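Capsular polysaccharide export system protein KpsC (Thermosulfurimonas dismutans, PDB 6MGD) transfers Kdo in a beta-(2,7) linkage, probably helping to build the conserved glycolipid that carries Gram-negative capsular polysaccharides. Local coordinates at residues I155-G160 with S234-V239; G160-D165 with K197-V202; A266-T271 with I282-Q287; Y105-L110 with Y275-R280. One frame throughout, in Å; residues are numbered along the deposited sequence.

Interaction 1: residues I155-G160 with S234-V239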
loop_
_atom_site.group_PDB
_atom_site.type_symbol
_atom_site.label_atom_id
_atom_site.label_comp_id
_atom_site.label_asym_id
_atom_site.label_seq_id
_atom_site.Cartn_x
_atom_site.Cartn_y
_atom_site.Cartn_z
ATOM N N ILE A 155 12.336 -2.318 22.121
ATOM C CA ILE A 155 12.219 -1.141 21.266
ATOM C C ILE A 155 11.047 -1.345 20.312
ATOM O O ILE A 155 11.060 -2.268 19.488
ATOM C CB ILE A 155 13.521 -0.881 20.492
ATOM C CG1 ILE A 155 14.703 -0.752 21.457
ATOM C CG2 ILE A 155 13.400 0.385 19.652
ATOM C CD1 ILE A 155 14.607 0.438 22.386
ATOM N N ILE A 156 10.036 -0.484 20.421
ATOM C CA ILE A 156 8.876 -0.490 19.534
ATOM C C ILE A 156 8.845 0.832 18.772
ATOM O O ILE A 156 9.039 1.898 19.368
ATOM C CB ILE A 156 7.565 -0.717 20.314
ATOM C CG1 ILE A 156 7.504 -2.138 20.878
ATOM C CG2 ILE A 156 6.354 -0.468 19.425
ATOM C CD1 ILE A 156 6.164 -2.488 21.518
ATOM N N VAL A 157 8.621 0.759 17.457
ATOM C CA VAL A 157 8.519 1.932 16.596
ATOM C C VAL A 157 7.104 1.998 16.036
ATOM O O VAL A 157 6.521 0.973 15.665
ATOM C CB VAL A 157 9.559 1.907 15.452
ATOM C CG1 VAL A 157 9.326 0.725 14.522
ATOM C CG2 VAL A 157 9.550 3.218 14.667
ATOM N N VAL A 158 6.549 3.206 15.994
ATOM C CA VAL A 158 5.201 3.437 15.484
ATOM C C VAL A 158 5.249 4.551 14.446
ATOM O O VAL A 158 5.492 5.714 14.798
ATOM C CB VAL A 158 4.220 3.783 16.619
ATOM C CG1 VAL A 158 2.873 4.210 16.052
ATOM C CG2 VAL A 158 4.049 2.600 17.561
ATOM N N PRO A 159 5.039 4.249 13.163
ATOM C CA PRO A 159 5.017 5.302 12.135
ATOM C C PRO A 159 3.640 5.945 12.073
ATOM O O PRO A 159 2.635 5.266 11.853
ATOM C CB PRO A 159 5.344 4.540 10.845
ATOM C CG PRO A 159 4.828 3.163 11.095
ATOM C CD PRO A 159 4.971 2.898 12.577
ATOM N N GLY A 160 3.595 7.257 12.283
ATOM C CA GLY A 160 2.342 7.972 12.157
ATOM C C GLY A 160 1.891 8.075 10.712
ATOM O O GLY A 160 2.690 8.044 9.776
ATOM N N SER A 234 15.845 -0.669 11.458
ATOM C CA SER A 234 16.921 -1.576 11.849
ATOM C C SER A 234 17.218 -1.508 13.342
ATOM O O SER A 234 17.680 -2.495 13.927
ATOM C CB SER A 234 18.182 -1.259 11.045
ATOM O OG SER A 234 18.604 0.075 11.269
ATOM N N TYR A 235 16.965 -0.362 13.972
ATOM C CA TYR A 235 17.174 -0.210 15.406
ATOM C C TYR A 235 15.991 -0.699 16.234
ATOM O O TYR A 235 16.090 -0.726 17.465
ATOM C CB TYR A 235 17.462 1.256 15.743
ATOM C CG TYR A 235 18.706 1.809 15.084
ATOM C CD1 TYR A 235 18.807 3.159 14.765
ATOM C CD2 TYR A 235 19.782 0.983 14.782
ATOM C CE1 TYR A 235 19.941 3.668 14.160
ATOM C CE2 TYR A 235 20.920 1.483 14.179
ATOM C CZ TYR A 235 20.995 2.825 13.871
ATOM O OH TYR A 235 22.128 3.326 13.270
ATOM N N ALA A 236 14.890 -1.088 15.600
ATOM C CA ALA A 236 13.684 -1.492 16.306
ATOM C C ALA A 236 13.624 -3.006 16.469
ATOM O O ALA A 236 14.085 -3.764 15.612
ATOM C CB ALA A 236 12.433 -1.005 15.572
ATOM N N ASP A 237 13.047 -3.437 17.595
ATOM C CA ASP A 237 12.766 -4.853 17.807
ATOM C C ASP A 237 11.469 -5.266 17.122
ATOM O O ASP A 237 11.407 -6.333 16.501
ATOM C CB ASP A 237 12.696 -5.156 19.304
ATOM C CG ASP A 237 14.035 -4.995 19.997
ATOM O OD1 ASP A 237 15.033 -5.562 19.504
ATOM O OD2 ASP A 237 14.089 -4.297 21.033
ATOM N N GLU A 238 10.430 -4.438 17.229
ATOM C CA GLU A 238 9.142 -4.695 16.602
ATOM C C GLU A 238 8.588 -3.391 16.043
ATOM O O GLU A 238 8.876 -2.306 16.558
ATOM C CB GLU A 238 8.138 -5.307 17.591
ATOM C CG GLU A 238 8.569 -6.636 18.197
ATOM C CD GLU A 238 7.579 -7.161 19.224
ATOM O OE1 GLU A 238 6.608 -6.442 19.542
ATOM O OE2 GLU A 238 7.773 -8.294 19.713
ATOM N N VAL A 239 7.783 -3.507 14.988
ATOM C CA VAL A 239 7.145 -2.364 14.340
ATOM C C VAL A 239 5.637 -2.487 14.529
ATOM O O VAL A 239 5.037 -3.498 14.142
ATOM C CB VAL A 239 7.505 -2.287 12.848
ATOM C CG1 VAL A 239 6.958 -1.007 12.234
ATOM C CG2 VAL A 239 9.008 -2.377 12.658
#

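Interaction 2: residues G160-D165 with K197-V202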
loop_
_atom_site.group_PDB
_atom_site.type_symbol
_atom_site.label_atom_id
_atom_site.label_comp_id
_atom_site.label_asym_id
_atom_site.label_seq_id
_atom_site.Cartn_x
_atom_site.Cartn_y
_atom_site.Cartn_z
ATOM N N GLY A 160 3.595 7.257 12.283
ATOM C CA GLY A 160 2.342 7.972 12.157
ATOM C C GLY A 160 1.891 8.075 10.712
ATOM O O GLY A 160 2.690 8.044 9.776
ATOM N N GLN A 161 0.580 8.199 10.534
ATOM C CA GLN A 161 -0.023 8.341 9.220
ATOM C C GLN A 161 -0.811 9.640 9.150
ATOM O O GLN A 161 -1.126 10.258 10.170
ATOM C CB GLN A 161 -0.956 7.165 8.896
ATOM C CG GLN A 161 -0.289 5.802 8.870
ATOM C CD GLN A 161 -1.270 4.694 8.533
ATOM O OE1 GLN A 161 -1.231 3.613 9.123
ATOM N NE2 GLN A 161 -2.157 4.958 7.579
ATOM N N VAL A 162 -1.128 10.050 7.926
ATOM C CA VAL A 162 -2.091 11.123 7.716
ATOM C C VAL A 162 -3.478 10.545 7.960
ATOM O O VAL A 162 -3.897 9.604 7.279
ATOM C CB VAL A 162 -1.969 11.713 6.305
ATOM C CG1 VAL A 162 -2.608 13.094 6.251
ATOM C CG2 VAL A 162 -0.510 11.771 5.887
ATOM N N GLU A 163 -4.189 11.098 8.945
ATOM C CA GLU A 163 -5.424 10.476 9.412
ATOM C C GLU A 163 -6.539 10.521 8.376
ATOM O O GLU A 163 -7.460 9.701 8.444
ATOM C CB GLU A 163 -5.881 11.139 10.710
ATOM C CG GLU A 163 -4.953 10.861 11.880
ATOM C CD GLU A 163 -5.331 11.627 13.130
ATOM O OE1 GLU A 163 -6.164 12.553 13.036
ATOM O OE2 GLU A 163 -4.793 11.299 14.209
ATOM N N SER A 164 -6.477 11.440 7.417
ATOM C CA SER A 164 -7.485 11.520 6.369
ATOM C C SER A 164 -7.240 10.534 5.230
ATOM O O SER A 164 -7.951 10.596 4.221
ATOM C CB SER A 164 -7.550 12.943 5.811
ATOM O OG SER A 164 -6.305 13.325 5.252
ATOM N N ASP A 165 -6.260 9.640 5.365
ATOM C CA ASP A 165 -5.951 8.694 4.302
ATOM C C ASP A 165 -7.050 7.644 4.178
ATOM O O ASP A 165 -7.696 7.265 5.158
ATOM C CB ASP A 165 -4.603 8.012 4.549
ATOM C CG ASP A 165 -4.102 7.252 3.327
ATOM O OD1 ASP A 165 -4.860 6.428 2.779
ATOM O OD2 ASP A 165 -2.946 7.486 2.907
ATOM N N LYS A 197 7.295 7.939 15.257
ATOM C CA LYS A 197 7.784 8.650 14.087
ATOM C C LYS A 197 6.594 9.272 13.372
ATOM O O LYS A 197 5.880 8.568 12.641
ATOM C CB LYS A 197 8.541 7.706 13.153
ATOM C CG LYS A 197 9.107 8.394 11.929
ATOM C CD LYS A 197 8.925 7.542 10.688
ATOM C CE LYS A 197 9.611 8.176 9.492
ATOM N NZ LYS A 197 11.055 8.416 9.763
ATOM N N PRO A 198 6.333 10.563 13.544
ATOM C CA PRO A 198 5.170 11.169 12.892
ATOM C C PRO A 198 5.354 11.229 11.384
ATOM O O PRO A 198 6.474 11.302 10.873
ATOM C CB PRO A 198 5.113 12.572 13.502
ATOM C CG PRO A 198 6.530 12.866 13.872
ATOM C CD PRO A 198 7.124 11.550 14.298
ATOM N N HIS A 199 4.232 11.187 10.676
ATOM C CA HIS A 199 4.280 11.257 9.225
ATOM C C HIS A 199 4.840 12.611 8.795
ATOM O O HIS A 199 4.536 13.636 9.418
ATOM C CB HIS A 199 2.887 11.046 8.631
ATOM C CG HIS A 199 2.887 10.847 7.147
ATOM N ND1 HIS A 199 2.840 11.896 6.255
ATOM C CD2 HIS A 199 2.938 9.719 6.399
ATOM C CE1 HIS A 199 2.858 11.425 5.022
ATOM N NE2 HIS A 199 2.917 10.107 5.081
ATOM N N PRO A 200 5.673 12.655 7.750
ATOM C CA PRO A 200 6.270 13.941 7.353
ATOM C C PRO A 200 5.253 14.976 6.904
ATOM O O PRO A 200 5.382 16.156 7.254
ATOM C CB PRO A 200 7.218 13.544 6.210
ATOM C CG PRO A 200 6.695 12.231 5.713
ATOM C CD PRO A 200 6.164 11.536 6.928
ATOM N N ASP A 201 4.228 14.566 6.158
ATOM C CA ASP A 201 3.294 15.508 5.551
ATOM C C ASP A 201 2.320 16.114 6.556
ATOM O O ASP A 201 1.273 16.639 6.163
ATOM C CB ASP A 201 2.512 14.828 4.424
ATOM C CG ASP A 201 3.262 14.835 3.106
ATOM O OD1 ASP A 201 4.321 15.494 3.024
ATOM O OD2 ASP A 201 2.791 14.182 2.151
ATOM N N VAL A 202 2.647 16.054 7.844
ATOM C CA VAL A 202 1.815 16.682 8.862
ATOM C C VAL A 202 2.623 16.911 10.134
ATOM O O VAL A 202 2.254 17.731 10.975
ATOM C CB VAL A 202 0.558 15.842 9.160
ATOM C CG1 VAL A 202 0.862 14.767 10.194
ATOM C CG2 VAL A 202 -0.586 16.738 9.614
#

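Interaction 3: residues A266-T271 with I282-Q287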
loop_
_atom_site.group_PDB
_atom_site.type_symbol
_atom_site.label_atom_id
_atom_site.label_comp_id
_atom_site.label_asym_id
_atom_site.label_seq_id
_atom_site.Cartn_x
_atom_site.Cartn_y
_atom_site.Cartn_z
ATOM N N ALA A 266 -1.912 -7.813 6.108
ATOM C CA ALA A 266 -2.414 -8.389 7.346
ATOM C C ALA A 266 -3.326 -9.578 7.059
ATOM O O ALA A 266 -3.819 -9.762 5.943
ATOM C CB ALA A 266 -3.164 -7.340 8.166
ATOM N N GLY A 267 -3.542 -10.390 8.092
ATOM C CA GLY A 267 -4.389 -11.557 7.992
ATOM C C GLY A 267 -3.728 -12.795 7.430
ATOM O O GLY A 267 -4.357 -13.861 7.428
ATOM N N TYR A 268 -2.483 -12.700 6.959
ATOM C CA TYR A 268 -1.792 -13.820 6.332
ATOM C C TYR A 268 -0.777 -14.482 7.259
ATOM O O TYR A 268 0.068 -15.252 6.792
ATOM C CB TYR A 268 -1.110 -13.364 5.042
ATOM C CG TYR A 268 -2.061 -12.804 4.009
ATOM C CD1 TYR A 268 -2.970 -13.626 3.355
ATOM C CD2 TYR A 268 -2.045 -11.455 3.681
ATOM C CE1 TYR A 268 -3.840 -13.119 2.408
ATOM C CE2 TYR A 268 -2.911 -10.938 2.735
ATOM C CZ TYR A 268 -3.806 -11.775 2.101
ATOM O OH TYR A 268 -4.671 -11.269 1.158
ATOM N N GLY A 269 -0.838 -14.195 8.559
ATOM C CA GLY A 269 0.025 -14.833 9.528
ATOM C C GLY A 269 1.450 -14.332 9.567
ATOM O O GLY A 269 2.208 -14.747 10.454
ATOM N N LEU A 270 1.852 -13.469 8.634
ATOM C CA LEU A 270 3.171 -12.854 8.702
ATOM C C LEU A 270 3.242 -11.760 9.755
ATOM O O LEU A 270 4.340 -11.410 10.200
ATOM C CB LEU A 270 3.561 -12.287 7.336
ATOM C CG LEU A 270 3.759 -13.317 6.224
ATOM C CD1 LEU A 270 3.991 -12.634 4.885
ATOM C CD2 LEU A 270 4.914 -14.247 6.566
ATOM N N THR A 271 2.097 -11.220 10.161
ATOM C CA THR A 271 2.020 -10.192 11.184
ATOM C C THR A 271 1.095 -10.656 12.301
ATOM O O THR A 271 0.095 -11.339 12.056
ATOM C CB THR A 271 1.499 -8.870 10.612
ATOM O OG1 THR A 271 0.107 -9.004 10.298
ATOM C CG2 THR A 271 2.251 -8.500 9.347
ATOM N N ILE A 282 -5.725 -17.651 5.106
ATOM C CA ILE A 282 -4.544 -18.292 4.539
ATOM C C ILE A 282 -3.295 -17.819 5.267
ATOM O O ILE A 282 -3.160 -16.637 5.610
ATOM C CB ILE A 282 -4.462 -18.001 3.029
ATOM C CG1 ILE A 282 -5.821 -18.253 2.367
ATOM C CG2 ILE A 282 -3.385 -18.850 2.372
ATOM C CD1 ILE A 282 -6.341 -19.671 2.540
ATOM N N LYS A 283 -2.378 -18.752 5.514
ATOM C CA LYS A 283 -1.062 -18.452 6.064
ATOM C C LYS A 283 -0.053 -18.445 4.921
ATOM O O LYS A 283 0.129 -19.462 4.244
ATOM C CB LYS A 283 -0.671 -19.475 7.132
ATOM C CG LYS A 283 0.743 -19.318 7.672
ATOM C CD LYS A 283 0.881 -18.046 8.484
ATOM C CE LYS A 283 2.291 -17.876 9.027
ATOM N NZ LYS A 283 3.303 -17.772 7.938
ATOM N N LEU A 284 0.590 -17.301 4.701
ATOM C CA LEU A 284 1.511 -17.120 3.588
ATOM C C LEU A 284 2.943 -16.967 4.085
ATOM O O LEU A 284 3.195 -16.655 5.252
ATOM C CB LEU A 284 1.128 -15.895 2.751
ATOM C CG LEU A 284 -0.162 -15.953 1.932
ATOM C CD1 LEU A 284 -0.382 -14.634 1.210
ATOM C CD2 LEU A 284 -0.120 -17.104 0.942
ATOM N N SER A 285 3.883 -17.195 3.175
ATOM C CA SER A 285 5.286 -16.894 3.413
ATOM C C SER A 285 5.618 -15.529 2.822
ATOM O O SER A 285 4.875 -14.979 2.006
ATOM C CB SER A 285 6.189 -17.975 2.815
ATOM O OG SER A 285 6.256 -17.860 1.404
ATOM N N LEU A 286 6.757 -14.978 3.250
ATOM C CA LEU A 286 7.157 -13.660 2.765
ATOM C C LEU A 286 7.334 -13.649 1.251
ATOM O O LEU A 286 7.060 -12.632 0.603
ATOM C CB LEU A 286 8.445 -13.214 3.458
ATOM C CG LEU A 286 8.897 -11.778 3.178
ATOM C CD1 LEU A 286 7.842 -10.787 3.638
ATOM C CD2 LEU A 286 10.236 -11.486 3.841
ATOM N N GLN A 287 7.774 -14.767 0.670
ATOM C CA GLN A 287 7.933 -14.831 -0.780
ATOM C C GLN A 287 6.584 -14.834 -1.486
ATOM O O GLN A 287 6.424 -14.191 -2.530
ATOM C CB GLN A 287 8.744 -16.068 -1.163
ATOM C CG GLN A 287 10.165 -16.060 -0.630
ATOM C CD GLN A 287 10.838 -17.408 -0.764
ATOM O OE1 GLN A 287 10.343 -18.297 -1.458
ATOM N NE2 GLN A 287 11.973 -17.571 -0.094
#

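Interaction 4: residues Y105-L110 with Y275-R280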
loop_
_atom_site.group_PDB
_atom_site.type_symbol
_atom_site.label_atom_id
_atom_site.label_comp_id
_atom_site.label_asym_id
_atom_site.label_seq_id
_atom_site.Cartn_x
_atom_site.Cartn_y
_atom_site.Cartn_z
ATOM N N TYR A 105 -8.369 -7.492 -5.932
ATOM C CA TYR A 105 -7.694 -8.408 -6.845
ATOM C C TYR A 105 -6.382 -8.918 -6.263
ATOM O O TYR A 105 -5.973 -10.046 -6.561
ATOM C CB TYR A 105 -7.450 -7.734 -8.195
ATOM C CG TYR A 105 -6.870 -8.665 -9.236
ATOM C CD1 TYR A 105 -7.590 -9.763 -9.689
ATOM C CD2 TYR A 105 -5.607 -8.444 -9.769
ATOM C CE1 TYR A 105 -7.067 -10.619 -10.640
ATOM C CE2 TYR A 105 -5.074 -9.294 -10.724
ATOM C CZ TYR A 105 -5.809 -10.380 -11.154
ATOM O OH TYR A 105 -5.283 -11.228 -12.103
ATOM N N LEU A 106 -5.707 -8.106 -5.444
ATOM C CA LEU A 106 -4.524 -8.589 -4.739
ATOM C C LEU A 106 -4.886 -9.733 -3.800
ATOM O O LEU A 106 -4.158 -10.728 -3.705
ATOM C CB LEU A 106 -3.873 -7.444 -3.960
ATOM C CG LEU A 106 -2.351 -7.398 -3.767
ATOM C CD1 LEU A 106 -2.004 -6.795 -2.408
ATOM C CD2 LEU A 106 -1.675 -8.756 -3.952
ATOM N N GLU A 107 -6.018 -9.611 -3.106
ATOM C CA GLU A 107 -6.447 -10.660 -2.190
ATOM C C GLU A 107 -6.812 -11.936 -2.938
ATOM O O GLU A 107 -6.561 -13.039 -2.439
ATOM C CB GLU A 107 -7.626 -10.159 -1.354
ATOM C CG GLU A 107 -7.949 -10.994 -0.130
ATOM C CD GLU A 107 -9.066 -10.391 0.704
ATOM O OE1 GLU A 107 -9.630 -9.357 0.282
ATOM O OE2 GLU A 107 -9.380 -10.945 1.778
ATOM N N GLU A 108 -7.390 -11.808 -4.137
ATOM C CA GLU A 108 -7.706 -12.990 -4.931
ATOM C C GLU A 108 -6.443 -13.655 -5.464
ATOM O O GLU A 108 -6.391 -14.885 -5.574
ATOM C CB GLU A 108 -8.641 -12.624 -6.086
ATOM C CG GLU A 108 -9.949 -11.954 -5.672
ATOM C CD GLU A 108 -10.738 -12.758 -4.654
ATOM O OE1 GLU A 108 -10.863 -12.298 -3.500
ATOM O OE2 GLU A 108 -11.230 -13.852 -5.006
ATOM N N ILE A 109 -5.424 -12.863 -5.806
ATOM C CA ILE A 109 -4.150 -13.432 -6.242
ATOM C C ILE A 109 -3.535 -14.264 -5.124
ATOM O O ILE A 109 -3.115 -15.409 -5.332
ATOM C CB ILE A 109 -3.193 -12.319 -6.705
ATOM C CG1 ILE A 109 -3.633 -11.755 -8.057
ATOM C CG2 ILE A 109 -1.763 -12.837 -6.783
ATOM C CD1 ILE A 109 -2.715 -10.674 -8.585
ATOM N N LEU A 110 -3.490 -13.702 -3.914
ATOM C CA LEU A 110 -2.859 -14.393 -2.796
ATOM C C LEU A 110 -3.651 -15.621 -2.361
ATOM O O LEU A 110 -3.061 -16.588 -1.865
ATOM C CB LEU A 110 -2.681 -13.425 -1.626
ATOM C CG LEU A 110 -1.838 -12.188 -1.945
ATOM C CD1 LEU A 110 -1.833 -11.213 -0.779
ATOM C CD2 LEU A 110 -0.414 -12.586 -2.325
ATOM N N TYR A 275 -6.626 -6.950 15.729
ATOM C CA TYR A 275 -7.993 -7.319 15.393
ATOM C C TYR A 275 -7.985 -8.285 14.222
ATOM O O TYR A 275 -7.368 -7.985 13.190
ATOM C CB TYR A 275 -8.811 -6.079 15.046
ATOM C CG TYR A 275 -8.697 -4.978 16.077
ATOM C CD1 TYR A 275 -9.291 -5.102 17.326
ATOM C CD2 TYR A 275 -7.996 -3.812 15.800
ATOM C CE1 TYR A 275 -9.186 -4.099 18.272
ATOM C CE2 TYR A 275 -7.886 -2.803 16.739
ATOM C CZ TYR A 275 -8.484 -2.950 17.973
ATOM O OH TYR A 275 -8.376 -1.948 18.909
ATOM N N PRO A 276 -8.632 -9.443 14.335
ATOM C CA PRO A 276 -8.555 -10.437 13.259
ATOM C C PRO A 276 -9.240 -9.945 11.996
ATOM O O PRO A 276 -10.239 -9.222 12.044
ATOM C CB PRO A 276 -9.284 -11.655 13.841
ATOM C CG PRO A 276 -9.427 -11.381 15.315
ATOM C CD PRO A 276 -9.477 -9.895 15.451
ATOM N N HIS A 277 -8.691 -10.347 10.854
ATOM C CA HIS A 277 -9.312 -9.972 9.589
ATOM C C HIS A 277 -10.516 -10.869 9.323
ATOM O O HIS A 277 -10.388 -12.097 9.364
ATOM C CB HIS A 277 -8.323 -10.066 8.433
ATOM C CG HIS A 277 -8.779 -9.345 7.202
ATOM N ND1 HIS A 277 -9.766 -9.835 6.376
ATOM C CD2 HIS A 277 -8.396 -8.160 6.671
ATOM C CE1 HIS A 277 -9.966 -8.987 5.382
ATOM N NE2 HIS A 277 -9.149 -7.962 5.539
ATOM N N PRO A 278 -11.690 -10.297 9.043
ATOM C CA PRO A 278 -12.908 -11.115 8.920
ATOM C C PRO A 278 -12.949 -11.999 7.686
ATOM O O PRO A 278 -13.884 -12.801 7.562
ATOM C CB PRO A 278 -14.034 -10.069 8.870
ATOM C CG PRO A 278 -13.410 -8.778 9.328
ATOM C CD PRO A 278 -11.974 -8.857 8.940
ATOM N N ARG A 279 -11.985 -11.887 6.771
ATOM C CA ARG A 279 -12.086 -12.558 5.485
ATOM C C ARG A 279 -10.825 -13.293 5.050
ATOM O O ARG A 279 -10.794 -13.809 3.928
ATOM C CB ARG A 279 -12.462 -11.547 4.390
ATOM C CG ARG A 279 -13.828 -10.901 4.560
ATOM C CD ARG A 279 -14.075 -9.839 3.497
ATOM N NE ARG A 279 -13.762 -10.330 2.159
ATOM C CZ ARG A 279 -12.682 -9.979 1.467
ATOM N NH1 ARG A 279 -12.471 -10.482 0.259
ATOM N NH2 ARG A 279 -11.814 -9.120 1.984
ATOM N N ARG A 280 -9.793 -13.362 5.887
ATOM C CA ARG A 280 -8.520 -13.958 5.500
ATOM C C ARG A 280 -8.188 -15.112 6.436
ATOM O O ARG A 280 -8.090 -14.921 7.653
ATOM C CB ARG A 280 -7.405 -12.911 5.508
ATOM C CG ARG A 280 -7.626 -11.792 4.501
ATOM C CD ARG A 280 -6.534 -10.740 4.566
ATOM N NE ARG A 280 -6.933 -9.509 3.887
ATOM C CZ ARG A 280 -6.230 -8.382 3.903
ATOM N NH1 ARG A 280 -5.080 -8.321 4.564
ATOM N NH2 ARG A 280 -6.675 -7.311 3.259
#

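Interaction 1: residues I155-G160 with S234-V239
Ile156 pairs with Glu238 and Val157 with Val239 in parallel register, the CA atoms of Ile156 and Glu238 5.1 Å apart, just where strand 238-241 begins alongside strand 155-159. Val157 N bonds to Glu238 O at 3.2 Å. Ile155 O takes two donors: Glu238 N meets it almost end-on, whereas Asp237 N, 3.0 Å from Ile155 O, comes in tilted from the carbonyl plane on a more bent path. The Asp237 side chain then extends the ladder by one step. With CG anti to its own carbonyl carbon, beside the backbone N (chi1 -67°), the carboxylate swings back over the strand start, and its OD2 accepts Ile155 N at 2.9 Å through the anti lone pair, nearly straight at 169°. With an alanine here, the Ile155 N-H would probably lose this acceptor and the start of the strand pairing would be held by backbone bonds alone. On the face carrying Val157 and Val239, the two valines lie side by side and point the same way, Val157 CG1 reaching Val239 CG2 at 3.6 Å. The same methyl rests on Ala236 CB at 3.7 Å, and Ala250 of helix 246-253 packs on Val239. Across the sheet, Ile156 and Glu238 share the other face; the Glu238 carboxylate turns to Lys154 and His240. Strands 155-159 and 238-241 are the central neighbours of a six-stranded parallel sheet in the 3-2-1-4-5-6 order of a Rossmann-like domain, as in GT-B glycosyltransferases.

Interaction 2: residues G160-D165 with K197-V202
His199 places CG anti to its backbone N (chi1 -169°) and turns its ring broadside to Val162, whose CG2, anti to its own carbonyl carbon, comes down onto one face. In this CH-pi contact Val162 CG2 lies over the face, 3.5 Å from the His199 ring centroid and 19° off the normal, displaced toward the ND1-CE1 side. Pro200 CD covers the rim of the opposite face, leaving the imidazole sandwiched. Gly160 O sits at the ring edge and touches His199 CB at 3.2 Å. A bond from Asp201 N to His199 ND1, 3.0 Å long and tilted from the ring plane, further fixes the imidazole's rotation. Replacing the histidine by an alanine would probably leave the Asp201 N-H without its acceptor and open a gap beneath Val162. The backbones join where Gly160 N donates to Lys197 O at 2.7 Å. A side chain on Gly160 would press on Pro198 CA and His199 N, so glycine suits this close approach. The two loops leave the C-terminal ends of adjacent parallel strands, 155-159 and 193-197, the edge where Rossmann-like domains usually bind ligands; the His199-Pro200 pair recalls the His-Pro motif of GT-B sialyltransferases that use CMP-linked sugars.

Interaction 3: residues A266-T271 with I282-Q287
Tyr268 and Leu284 lie side by side and point the same way, Leu284 CD1 sitting over one face of the tyrosine ring, 3.9 Å from its centroid and 28° off the normal. Ile282 O lies at the edge of that ring and also receives a CH...O contact from Tyr268 CA at 3.2 Å. The pair is held in line by the bond from Leu284 N to Tyr268 O, 3.0 Å long and nearly straight. Lys283 starts out away from the loop but doubles back: bends at chi2 (68°) and chi4 lay its CD against Gly269 CA and bring NZ to Leu284 O at 2.9 Å, above that carbonyl's plane. Gly269 has positive phi, and any CB there would run into Lys283 CD. Leu270 reaches the backbone of the other segment, its CD2 touching Leu284 O at 3.2 Å while its CD1 faces Leu286 CD1 more loosely. Leu110 of helix 105-112 packs on both Tyr268 and Leu284, and Leu251 on Leu270 and Leu286. The contact joins the loop before strand 272-273 to the lead-in of helix 286-296, where the Ser285 side chain caps a first-turn backbone N and Ser285 N bonds to Glu288 OE2, consistent with a capping box.

Interaction 4: residues Y105-L110 with Y275-R280
Glu107 and Arg279 make the close part of this contact, with Arg280 beside them; the rest of the interface thins out quickly toward Glu108. The Glu107 side chain leaves the helix with CG anti to the backbone N (chi1 -165°), an extended chain that carries the carboxylate out to the two arginines. Arg279 NH2 meets Glu107 OE1 at 2.8 Å, near the guanidinium plane and on the syn lone pair, while NH1 adds a weak bond to the same oxygen. The two flat groups nonetheless stand almost perpendicular, 84° apart, so this is not a flat, two-oxygen pairing. Glu107 OE2 turns to Arg280: it touches CG at 3.3 Å and makes a longer salt bridge to NE at 3.5 Å. One face of the Arg280 guanidinium lies offset against the His277 ring, and its NH1 bonds to Pro263 O and probably to Ala266 O, though the latter is too short to rely on. His277 ND1 in turn accepts Arg279 N at 3.0 Å, in its ring plane, which ties the loop to itself. On the loose side, Glu108 OE1 stays 4.5 Å from Arg279 NH1, opposite charges near each other without a salt bridge. This three-residue salt-bridge network connects helix 105-112, following strand 88-92 of the mixed sheet, with the loop after strand 272-273 of the parallel sheet, consistent with a link between the two Rossmann-like halves expected of a GT-B fold.

Interactions 1 and 2 share Gly160: strand 155-159 pairs with one neighbour in interaction 1, and its outgoing loop meets the loop of its other neighbour in interaction 2, the two joined by a probable bond from Lys197 N to Val158 O at 2.9 Å. Interactions 3 and 4 form a second cluster, centres about 10 Å apart, where Tyr268 OH packs on Glu107 CG at 3.5 Å. The clusters do not touch; the centres of interactions 2 and 4 lie about 25 Å apart. Interaction 2 lies at the C-terminal ends of the parallel strands, where a GT-B donor site would be expected; interactions 3 and 4 join loops flanking strand 272-273 to helices 286-296 and 105-112.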